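Side-chain contact in UTP--glucose-1-phosphate uridylyltransferase (Acinetobacter baumannii, PDB 6IKX), which catalyses the transfer of a uridylyl group from UTP to glucose 1-phosphate, yielding UDP-glucose and diphosphate: residues Val101-Pro106 with Gly110-Cys115. The protein carries 1 engineered substitution. Sequence-based numbering, arbitrary orientation.
With SO4 (sulfate ion), chain D.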
ATOM      1  N   VAL A 101      -1.214  16.558   0.724  1.00 41.61           N
ATOM      2  CA  VAL A 101      -2.674  16.790   0.595  1.00 43.80           C
ATOM      3  C   VAL A 101      -3.097  16.067  -0.674  1.00 37.00           C
ATOM      4  O   VAL A 101      -2.261  15.882  -1.589  1.00 36.39           O
ATOM      5  CB  VAL A 101      -3.003  18.298   0.588  1.00 48.91           C
ATOM      6  CG1 VAL A 101      -2.492  18.976  -0.681  1.00 42.82           C
ATOM      7  CG2 VAL A 101      -4.492  18.539   0.796  1.00 43.90           C
ATOM      8  N   ARG A 102      -4.328  15.581  -0.663  1.00 39.59           N
ATOM      9  CA  ARG A 102      -4.910  14.770  -1.767  1.00 41.62           C
ATOM     10  C   ARG A 102      -5.642  15.669  -2.752  1.00 38.03           C
ATOM     11  O   ARG A 102      -6.493  16.450  -2.311  1.00 36.70           O
ATOM     12  CB  ARG A 102      -5.881  13.720  -1.204  1.00 33.32           C
ATOM     13  CG  ARG A 102      -5.157  12.641  -0.423  1.00 33.58           C
ATOM     14  CD  ARG A 102      -4.182  11.804  -1.248  1.00 34.97           C
ATOM     15  NE  ARG A 102      -3.611  10.680  -0.500  1.00 35.85           N
ATOM     16  CZ  ARG A 102      -4.246   9.551  -0.164  1.00 40.77           C
ATOM     17  NH1 ARG A 102      -5.512   9.343  -0.475  1.00 40.46           N
ATOM     18  NH2 ARG A 102      -3.620   8.631   0.537  1.00 41.06           N
ATOM     19  N   GLN A 103      -5.342  15.531  -4.045  1.00 44.28           N
ATOM     20  CA  GLN A 103      -6.256  15.973  -5.136  1.00 45.38           C
ATOM     21  C   GLN A 103      -7.385  14.954  -5.241  1.00 44.80           C
ATOM     22  O   GLN A 103      -7.127  13.857  -5.700  1.00 36.02           O
ATOM     23  CB  GLN A 103      -5.558  16.015  -6.487  1.00 49.29           C
ATOM     24  CG  GLN A 103      -6.485  16.487  -7.591  1.00 46.42           C
ATOM     25  CD  GLN A 103      -5.692  17.024  -8.744  1.00 46.38           C
ATOM     26  OE1 GLN A 103      -4.600  16.532  -9.030  1.00 52.39           O
ATOM     27  NE2 GLN A 103      -6.261  18.007  -9.427  1.00 44.19           N
ATOM     28  N   PRO A 104      -8.613  15.225  -4.739  1.00 42.38           N
ATOM     29  CA  PRO A 104      -9.646  14.195  -4.644  1.00 43.18           C
ATOM     30  C   PRO A 104     -10.078  13.590  -5.990  1.00 53.12           C
ATOM     31  O   PRO A 104     -10.400  12.411  -6.011  1.00 52.06           O
ATOM     32  CB  PRO A 104     -10.837  14.923  -3.975  1.00 40.32           C
ATOM     33  CG  PRO A 104     -10.565  16.392  -4.134  1.00 39.32           C
ATOM     34  CD  PRO A 104      -9.056  16.514  -4.180  1.00 42.84           C
ATOM     35  N   GLN A 105     -10.117  14.413  -7.054  1.00 57.20           N
ATOM     36  CA  GLN A 105     -10.312  13.976  -8.466  1.00 54.84           C
ATOM     37  C   GLN A 105      -9.296  14.666  -9.355  1.00 50.42           C
ATOM     38  O   GLN A 105      -8.856  15.783  -9.070  1.00 54.70           O
ATOM     39  CB  GLN A 105     -11.713  14.297  -8.998  1.00 54.51           C
ATOM     40  CG  GLN A 105     -12.817  13.619  -8.195  1.00 56.73           C
ATOM     41  CD  GLN A 105     -14.166  14.218  -8.496  1.00 58.71           C
ATOM     42  OE1 GLN A 105     -14.367  15.445  -8.443  1.00 52.59           O
ATOM     43  NE2 GLN A 105     -15.079  13.335  -8.865  1.00 50.33           N
ATOM     44  N   PRO A 106      -8.950  14.016 -10.480  1.00 50.63           N
ATOM     45  CA  PRO A 106      -7.962  14.550 -11.417  1.00 46.25           C
ATOM     46  C   PRO A 106      -8.502  15.637 -12.347  1.00 49.34           C
ATOM     47  O   PRO A 106      -8.678  15.384 -13.500  1.00 61.93           O
ATOM     48  CB  PRO A 106      -7.663  13.308 -12.243  1.00 44.43           C
ATOM     49  CG  PRO A 106      -9.021  12.630 -12.318  1.00 45.18           C
ATOM     50  CD  PRO A 106      -9.498  12.711 -10.894  1.00 47.48           C
ATOM     51  N   GLY A 110      -4.583  23.526 -12.180  1.00 43.84           N
ATOM     52  CA  GLY A 110      -5.155  24.639 -11.419  1.00 40.78           C
ATOM     53  C   GLY A 110      -5.808  24.096 -10.171  1.00 40.37           C
ATOM     54  O   GLY A 110      -5.633  24.672  -9.085  1.00 44.26           O
ATOM     55  N   HIS A 111      -6.570  23.024 -10.339  1.00 42.83           N
ATOM     56  CA  HIS A 111      -7.335  22.348  -9.254  1.00 45.80           C
ATOM     57  C   HIS A 111      -6.347  21.746  -8.240  1.00 41.70           C
ATOM     58  O   HIS A 111      -6.602  21.898  -7.016  1.00 35.94           O
ATOM     59  CB  HIS A 111      -8.297  21.316  -9.838  1.00 40.85           C
ATOM     60  CG  HIS A 111      -8.993  20.520  -8.785  1.00 50.42           C
ATOM     61  ND1 HIS A 111      -8.645  19.218  -8.503  1.00 47.39           N
ATOM     62  CD2 HIS A 111     -10.009  20.838  -7.951  1.00 49.23           C
ATOM     63  CE1 HIS A 111      -9.438  18.771  -7.548  1.00 59.39           C
ATOM     64  NE2 HIS A 111     -10.265  19.751  -7.174  1.00 44.15           N
ATOM     65  N   ALA A 112      -5.236  21.181  -8.736  1.00 36.27           N
ATOM     66  CA  ALA A 112      -4.136  20.639  -7.914  1.00 35.96           C
ATOM     67  C   ALA A 112      -3.564  21.750  -7.012  1.00 40.09           C
ATOM     68  O   ALA A 112      -3.503  21.570  -5.767  1.00 44.06           O
ATOM     69  CB  ALA A 112      -3.092  20.067  -8.822  1.00 35.07           C
ATOM     70  N   VAL A 113      -3.175  22.873  -7.600  1.00 39.43           N
ATOM     71  CA  VAL A 113      -2.629  24.025  -6.836  1.00 41.32           C
ATOM     72  C   VAL A 113      -3.685  24.487  -5.819  1.00 39.67           C
ATOM     73  O   VAL A 113      -3.315  24.693  -4.655  1.00 37.87           O
ATOM     74  CB  VAL A 113      -2.171  25.155  -7.774  1.00 39.88           C
ATOM     75  CG1 VAL A 113      -1.806  26.412  -7.011  1.00 43.32           C
ATOM     76  CG2 VAL A 113      -0.998  24.703  -8.628  1.00 43.16           C
ATOM     77  N   LEU A 114      -4.959  24.576  -6.198  1.00 38.04           N
ATOM     78  CA  LEU A 114      -6.050  24.983  -5.263  1.00 38.32           C
ATOM     79  C   LEU A 114      -6.145  24.030  -4.058  1.00 44.02           C
ATOM     80  O   LEU A 114      -6.477  24.521  -2.943  1.00 43.08           O
ATOM     81  CB  LEU A 114      -7.361  24.990  -6.047  1.00 41.78           C
ATOM     82  CG  LEU A 114      -8.387  26.035  -5.650  1.00 45.08           C
ATOM     83  CD1 LEU A 114      -9.784  25.506  -5.921  1.00 45.97           C
ATOM     84  CD2 LEU A 114      -8.245  26.494  -4.208  1.00 46.27           C
ATOM     85  N   CYS A 115      -5.902  22.719  -4.256  1.00 43.65           N
ATOM     86  CA  CYS A 115      -5.917  21.668  -3.193  1.00 45.89           C
ATOM     87  C   CYS A 115      -4.916  22.004  -2.083  1.00 40.96           C
ATOM     88  O   CYS A 115      -5.194  21.709  -0.946  1.00 40.14           O
ATOM     89  CB  CYS A 115      -5.592  20.284  -3.742  1.00 49.51           C
ATOM     90  SG  CYS A 115      -6.866  19.590  -4.832  1.00 47.54           S
TER
HETATM   91  S   SO4 D 302      -3.460  24.742 -16.578  1.00141.27           S
HETATM   92  O1  SO4 D 302      -3.956  24.615 -15.232  1.00146.07           O
HETATM   93  O2  SO4 D 302      -2.016  24.793 -16.578  1.00128.84           O
HETATM   94  O3  SO4 D 302      -3.910  23.614 -17.351  1.00153.86           O
HETATM   95  O4  SO4 D 302      -3.967  25.956 -17.157  1.00164.89           O
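The side chain of Gln103 lies against the first turn of helix 109-115, over the methyl of Ala112 and at the edge of the His111 ring. Gln103 NE2 donates to His111 ND1 at 2.8 Å. The bond is nearly straight, 172°, and runs close to both planes. The amide and ring planes are 24° apart. CG of Gln103 stands anti to the backbone N (chi1 -179°), and the extended chain carries the amide to the helix. NE2 also donates to Gly108 O, so two bonds hold the amide in its orientation. Gln103 OE1 packs on Ala112 CB at 3.8 Å. Segment 101-106 is the end of strand 97-102 in the GT-A nucleotidyltransferase core and the start of the loop that leads into helix 109-115. Gln103 binds UTP and UDP-glucose, neither of which is bound to this chain here, and its side chain also touches Ala10 of the same site. Cys115 SG sits over one face of the His111 ring, toward its rim. Cys115 SG lies 3.7 Å from Gln103 CA and 3.8 Å from Pro104 CD. On the strand itself, Val101 CG2 approaches Cys115 O at 3.7 Å. Arg102 points away and bonds to Asp67 and Asn64 of the second subunit.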